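Local structure of pks18 (Mycobacterium tuberculosis, 1TED) at residues A[96-108]-A[265-277]. The protein probably extends medium- and long-chain acyl-CoA starters with malonyl-CoA to make tri- and tetraketide alpha-pyrones, working as a homodimeric type III polyketide synthase. Numbering follows the deposited sequence.
With MYR (myristic acid), chain E.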
loop_
_atom_site.group_PDB
_atom_site.type_symbol
_atom_site.label_atom_id
_atom_site.label_comp_id
_atom_site.label_asym_id
_atom_site.label_seq_id
_atom_site.Cartn_x
_atom_site.Cartn_y
_atom_site.Cartn_z
ATOM N N ARG A 96 -8.968 20.129 18.265
ATOM C CA ARG A 96 -7.524 19.969 18.146
ATOM C C ARG A 96 -6.849 19.541 19.431
ATOM O O ARG A 96 -5.810 18.887 19.404
ATOM C CB ARG A 96 -6.897 21.282 17.676
ATOM C CG ARG A 96 -6.391 21.243 16.247
ATOM C CD ARG A 96 -7.476 20.794 15.277
ATOM N NE ARG A 96 -6.908 20.413 13.990
ATOM C CZ ARG A 96 -7.608 19.898 12.989
ATOM N NH1 ARG A 96 -8.911 19.701 13.119
ATOM N NH2 ARG A 96 -7.001 19.572 11.858
ATOM N N ARG A 97 -7.444 19.911 20.556
ATOM C CA ARG A 97 -6.872 19.591 21.854
ATOM C C ARG A 97 -7.433 18.354 22.540
ATOM O O ARG A 97 -6.985 17.988 23.625
ATOM C CB ARG A 97 -7.002 20.800 22.785
ATOM C CG ARG A 97 -6.085 21.959 22.416
ATOM C CD ARG A 97 -6.018 22.984 23.535
ATOM N NE ARG A 97 -7.105 23.954 23.470
ATOM C CZ ARG A 97 -7.163 24.951 22.592
ATOM N NH1 ARG A 97 -6.190 25.109 21.701
ATOM N NH2 ARG A 97 -8.190 25.795 22.608
ATOM N N GLU A 98 -8.402 17.699 21.916
ATOM C CA GLU A 98 -8.981 16.514 22.528
ATOM C C GLU A 98 -8.265 15.235 22.140
ATOM O O GLU A 98 -7.709 15.126 21.052
ATOM C CB GLU A 98 -10.448 16.380 22.149
ATOM C CG GLU A 98 -11.299 17.548 22.561
ATOM C CD GLU A 98 -12.765 17.189 22.582
ATOM O OE1 GLU A 98 -13.272 16.695 21.545
ATOM O OE2 GLU A 98 -13.403 17.397 23.639
ATOM N N PRO A 99 -8.267 14.246 23.039
ATOM C CA PRO A 99 -7.616 12.962 22.774
ATOM C C PRO A 99 -8.560 11.999 22.063
ATOM O O PRO A 99 -9.771 12.223 22.005
ATOM C CB PRO A 99 -7.267 12.471 24.172
ATOM C CG PRO A 99 -8.454 12.926 24.958
ATOM C CD PRO A 99 -8.647 14.351 24.462
ATOM N N ALA A 100 -7.997 10.937 21.504
ATOM C CA ALA A 100 -8.795 9.913 20.847
ATOM C C ALA A 100 -9.619 10.366 19.643
ATOM O O ALA A 100 -10.688 9.819 19.393
ATOM C CB ALA A 100 -9.718 9.257 21.889
ATOM N N THR A 101 -9.121 11.337 18.888
ATOM C CA THR A 101 -9.846 11.833 17.723
ATOM C C THR A 101 -9.359 11.267 16.380
ATOM O O THR A 101 -9.793 11.721 15.315
ATOM C CB THR A 101 -9.755 13.369 17.643
ATOM O OG1 THR A 101 -8.375 13.765 17.709
ATOM C CG2 THR A 101 -10.547 14.016 18.783
ATOM N N ILE A 102 -8.462 10.288 16.426
ATOM C CA ILE A 102 -7.920 9.706 15.203
ATOM C C ILE A 102 -8.967 9.241 14.175
ATOM O O ILE A 102 -8.825 9.512 12.974
ATOM C CB ILE A 102 -6.972 8.530 15.524
ATOM C CG1 ILE A 102 -6.308 8.024 14.239
ATOM C CG2 ILE A 102 -7.733 7.423 16.201
ATOM C CD1 ILE A 102 -5.484 9.080 13.516
ATOM N N ARG A 103 -10.015 8.553 14.632
ATOM C CA ARG A 103 -11.056 8.064 13.720
ATOM C C ARG A 103 -11.792 9.203 13.010
ATOM O O ARG A 103 -12.094 9.110 11.822
ATOM C CB ARG A 103 -12.070 7.189 14.467
ATOM C CG ARG A 103 -13.060 6.462 13.551
ATOM C CD ARG A 103 -12.364 5.431 12.655
ATOM N NE ARG A 103 -13.263 4.856 11.654
ATOM C CZ ARG A 103 -14.174 3.911 11.891
ATOM N NH1 ARG A 103 -14.329 3.399 13.109
ATOM N NH2 ARG A 103 -14.942 3.483 10.904
ATOM N N ASP A 104 -12.083 10.279 13.735
ATOM C CA ASP A 104 -12.774 11.413 13.136
ATOM C C ASP A 104 -11.895 12.151 12.148
ATOM O O ASP A 104 -12.392 12.719 11.177
ATOM C CB ASP A 104 -13.266 12.386 14.213
ATOM C CG ASP A 104 -14.470 11.855 14.972
ATOM O OD1 ASP A 104 -15.127 10.911 14.474
ATOM O OD2 ASP A 104 -14.773 12.388 16.062
ATOM N N ARG A 105 -10.588 12.138 12.392
ATOM C CA ARG A 105 -9.634 12.811 11.517
ATOM C C ARG A 105 -9.468 12.071 10.184
ATOM O O ARG A 105 -9.201 12.695 9.152
ATOM C CB ARG A 105 -8.286 12.964 12.236
ATOM C CG ARG A 105 -8.285 13.982 13.394
ATOM C CD ARG A 105 -7.027 13.812 14.246
ATOM N NE ARG A 105 -6.912 14.747 15.363
ATOM C CZ ARG A 105 -6.329 15.941 15.295
ATOM N NH1 ARG A 105 -5.800 16.371 14.156
ATOM N NH2 ARG A 105 -6.244 16.694 16.383
ATOM N N MET A 106 -9.632 10.747 10.198
ATOM C CA MET A 106 -9.538 9.959 8.973
ATOM C C MET A 106 -10.812 10.229 8.155
ATOM O O MET A 106 -10.791 10.217 6.918
ATOM C CB MET A 106 -9.424 8.471 9.304
ATOM C CG MET A 106 -8.304 8.133 10.280
ATOM S SD MET A 106 -6.654 8.421 9.609
ATOM C CE MET A 106 -6.354 10.173 10.108
ATOM N N HIS A 107 -11.930 10.444 8.848
ATOM C CA HIS A 107 -13.174 10.780 8.162
ATOM C C HIS A 107 -12.949 12.189 7.619
ATOM O O HIS A 107 -13.352 12.513 6.501
ATOM C CB HIS A 107 -14.373 10.764 9.125
ATOM C CG HIS A 107 -14.987 9.408 9.300
ATOM N ND1 HIS A 107 -15.551 8.707 8.255
ATOM C CD2 HIS A 107 -15.101 8.612 10.391
ATOM C CE1 HIS A 107 -15.984 7.536 8.693
ATOM N NE2 HIS A 107 -15.721 7.454 9.985
ATOM N N LEU A 108 -12.289 13.030 8.405
ATOM C CA LEU A 108 -12.012 14.380 7.933
ATOM C C LEU A 108 -11.142 14.282 6.686
ATOM O O LEU A 108 -11.310 15.051 5.736
ATOM C CB LEU A 108 -11.291 15.204 8.999
ATOM C CG LEU A 108 -12.079 16.369 9.608
ATOM C CD1 LEU A 108 -11.125 17.229 10.435
ATOM C CD2 LEU A 108 -12.728 17.215 8.512
ATOM N N VAL A 265 10.415 8.419 10.826
ATOM C CA VAL A 265 9.495 7.542 11.521
ATOM C C VAL A 265 8.056 8.014 11.410
ATOM O O VAL A 265 7.732 9.154 11.740
ATOM C CB VAL A 265 9.885 7.420 13.004
ATOM C CG1 VAL A 265 8.853 6.619 13.760
ATOM C CG2 VAL A 265 11.226 6.749 13.118
ATOM N N LEU A 266 7.193 7.122 10.934
ATOM C CA LEU A 266 5.780 7.437 10.785
ATOM C C LEU A 266 4.991 6.575 11.755
ATOM O O LEU A 266 5.316 5.411 11.969
ATOM C CB LEU A 266 5.314 7.172 9.349
ATOM C CG LEU A 266 6.120 7.886 8.261
ATOM C CD1 LEU A 266 5.496 7.601 6.889
ATOM C CD2 LEU A 266 6.150 9.379 8.546
ATOM N N GLY A 267 3.956 7.151 12.349
ATOM C CA GLY A 267 3.165 6.398 13.298
ATOM C C GLY A 267 1.759 6.936 13.416
ATOM O O GLY A 267 1.454 8.011 12.903
ATOM N N VAL A 268 0.900 6.191 14.096
ATOM C CA VAL A 268 -0.475 6.611 14.276
ATOM C C VAL A 268 -0.743 6.895 15.752
ATOM O O VAL A 268 -0.649 5.992 16.580
ATOM C CB VAL A 268 -1.459 5.505 13.783
ATOM C CG1 VAL A 268 -2.896 5.937 14.032
ATOM C CG2 VAL A 268 -1.236 5.215 12.295
ATOM N N ASN A 269 -1.053 8.145 16.089
ATOM C CA ASN A 269 -1.368 8.486 17.472
ATOM C C ASN A 269 -2.876 8.645 17.628
ATOM O O ASN A 269 -3.600 8.852 16.649
ATOM C CB ASN A 269 -0.700 9.791 17.908
ATOM C CG ASN A 269 0.799 9.664 18.063
ATOM O OD1 ASN A 269 1.311 8.623 18.483
ATOM N ND2 ASN A 269 1.514 10.740 17.739
ATOM N N HIS A 270 -3.332 8.564 18.875
ATOM C CA HIS A 270 -4.750 8.678 19.203
ATOM C C HIS A 270 -5.369 9.964 18.683
ATOM O O HIS A 270 -6.577 10.024 18.459
ATOM C CB HIS A 270 -4.957 8.606 20.716
ATOM C CG HIS A 270 -4.410 9.784 21.461
ATOM N ND1 HIS A 270 -3.100 9.855 21.887
ATOM C CD2 HIS A 270 -4.997 10.942 21.849
ATOM C CE1 HIS A 270 -2.904 11.006 22.508
ATOM N NE2 HIS A 270 -4.039 11.684 22.498
ATOM N N ASN A 271 -4.543 10.989 18.504
ATOM C CA ASN A 271 -5.026 12.269 18.012
ATOM C C ASN A 271 -4.539 12.605 16.611
ATOM O O ASN A 271 -4.601 13.753 16.182
ATOM C CB ASN A 271 -4.641 13.394 18.978
ATOM C CG ASN A 271 -3.143 13.434 19.285
ATOM O OD1 ASN A 271 -2.369 12.556 18.866
ATOM N ND2 ASN A 271 -2.730 14.462 20.031
ATOM N N GLY A 272 -4.059 11.600 15.893
ATOM C CA GLY A 272 -3.599 11.838 14.542
ATOM C C GLY A 272 -2.314 11.139 14.142
ATOM O O GLY A 272 -1.570 10.616 14.976
ATOM N N ILE A 273 -2.071 11.123 12.836
ATOM C CA ILE A 273 -0.871 10.523 12.296
ATOM C C ILE A 273 0.247 11.534 12.511
ATOM O O ILE A 273 0.008 12.741 12.518
ATOM C CB ILE A 273 -1.021 10.236 10.793
ATOM C CG1 ILE A 273 -2.087 9.153 10.577
ATOM C CG2 ILE A 273 0.318 9.810 10.212
ATOM C CD1 ILE A 273 -2.503 8.987 9.142
ATOM N N THR A 274 1.463 11.038 12.700
ATOM C CA THR A 274 2.594 11.906 12.932
ATOM C C THR A 274 3.841 11.385 12.226
ATOM O O THR A 274 3.888 10.236 11.790
ATOM C CB THR A 274 2.876 12.016 14.436
ATOM O OG1 THR A 274 3.805 13.080 14.668
ATOM C CG2 THR A 274 3.456 10.708 14.963
ATOM N N CYS A 275 4.843 12.250 12.111
ATOM C CA CYS A 275 6.115 11.903 11.492
ATOM C C CYS A 275 7.224 12.406 12.413
ATOM O O CYS A 275 7.257 13.584 12.765
ATOM C CB CYS A 275 6.243 12.567 10.122
ATOM S SG CYS A 275 7.906 12.479 9.385
ATOM N N GLU A 276 8.115 11.511 12.820
ATOM C CA GLU A 276 9.223 11.889 13.694
ATOM C C GLU A 276 10.526 11.823 12.900
ATOM O O GLU A 276 10.918 10.754 12.419
ATOM C CB GLU A 276 9.292 10.955 14.912
ATOM C CG GLU A 276 8.040 11.005 15.785
ATOM C CD GLU A 276 7.902 9.786 16.680
ATOM O OE1 GLU A 276 8.592 8.775 16.411
ATOM O OE2 GLU A 276 7.098 9.831 17.639
ATOM N N LEU A 277 11.174 12.981 12.760
ATOM C CA LEU A 277 12.429 13.109 12.024
ATOM C C LEU A 277 13.628 13.196 12.964
ATOM O O LEU A 277 13.572 13.852 14.010
ATOM C CB LEU A 277 12.377 14.351 11.136
ATOM C CG LEU A 277 11.202 14.383 10.156
ATOM C CD1 LEU A 277 11.131 15.733 9.476
ATOM C CD2 LEU A 277 11.362 13.264 9.137
HETATM C C1 MYR E . -0.293 24.630 10.862
HETATM O O1 MYR E . -0.531 25.633 10.194
HETATM O O2 MYR E . 0.468 24.715 11.827
HETATM C C2 MYR E . -0.935 23.289 10.503
HETATM C C3 MYR E . 0.115 22.296 10.000
HETATM C C4 MYR E . -0.529 20.963 9.610
HETATM C C5 MYR E . 0.519 19.947 9.150
HETATM C C6 MYR E . 1.476 19.542 10.275
HETATM C C7 MYR E . 0.795 18.709 11.364
HETATM C C8 MYR E . 0.371 17.327 10.860
HETATM C C9 MYR E . 1.577 16.482 10.444
HETATM C C10 MYR E . 1.124 15.166 9.812
HETATM C C11 MYR E . 2.326 14.347 9.337
HETATM C C12 MYR E . 1.877 13.054 8.655
HETATM C C13 MYR E . 3.086 12.285 8.119
HETATM C C14 MYR E . 2.652 11.007 7.398
#
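Ile-102, in the first turn of helix 102-125, plugs into the end of the hairpin formed by strands 264-269 and 272-277. With CG1 anti to the backbone N (chi1 -174°), its side chain reaches over the type I turn Asn-269 to Gly-272: CD1 lies 3.5 Å from Gly-272 CA, and CG1 meets Val-268 CG1 at 4.0 Å, the two side chains crossing nearly at right angles. The same residue makes the one hydrogen bond between the two segments, Ile-102 N to His-270 O at 2.8 Å. His-270 belongs to this close fit too, setting the edge of its ring against Pro-99 and Ala-100, with CD2 3.0 Å from Ala-100 N. Deeper along the helix, Met-106, its chain folded back at chi2 and chi3, brings CE to 4.1 Å from Ile-273 CD1. In this thiolase-fold enzyme the two-stranded hairpin lies apart from the large mixed sheet, and strand 272-277 lines the acyl tunnel with Ile-273 CG2, packed on C14 of the bound myristic acid, and Cys-275 CB, 3.7 Å from its C13. Arg-105, extended from CG to NE, runs alongside the Asn-271 to Gly-272 backbone. Its NE gives a nearly straight, in-plane hydrogen bond of 2.9 Å to Thr-101 OG1, and NH1 is taken up by the carbonyls of Val-207 and Ala-209; Asn-271 O presses close over one guanidinium face without a hydrogen bond. Toward solvent the fit thins out at Glu-98 and the outer part of Pro-99: the carbonyl O of Glu-98 comes no nearer than 4.1 Å to Asn-271 CB, and its side chain points away. The dimer partner closes another flank, where Arg-103 salt-bridges Glu-276 of the second subunit.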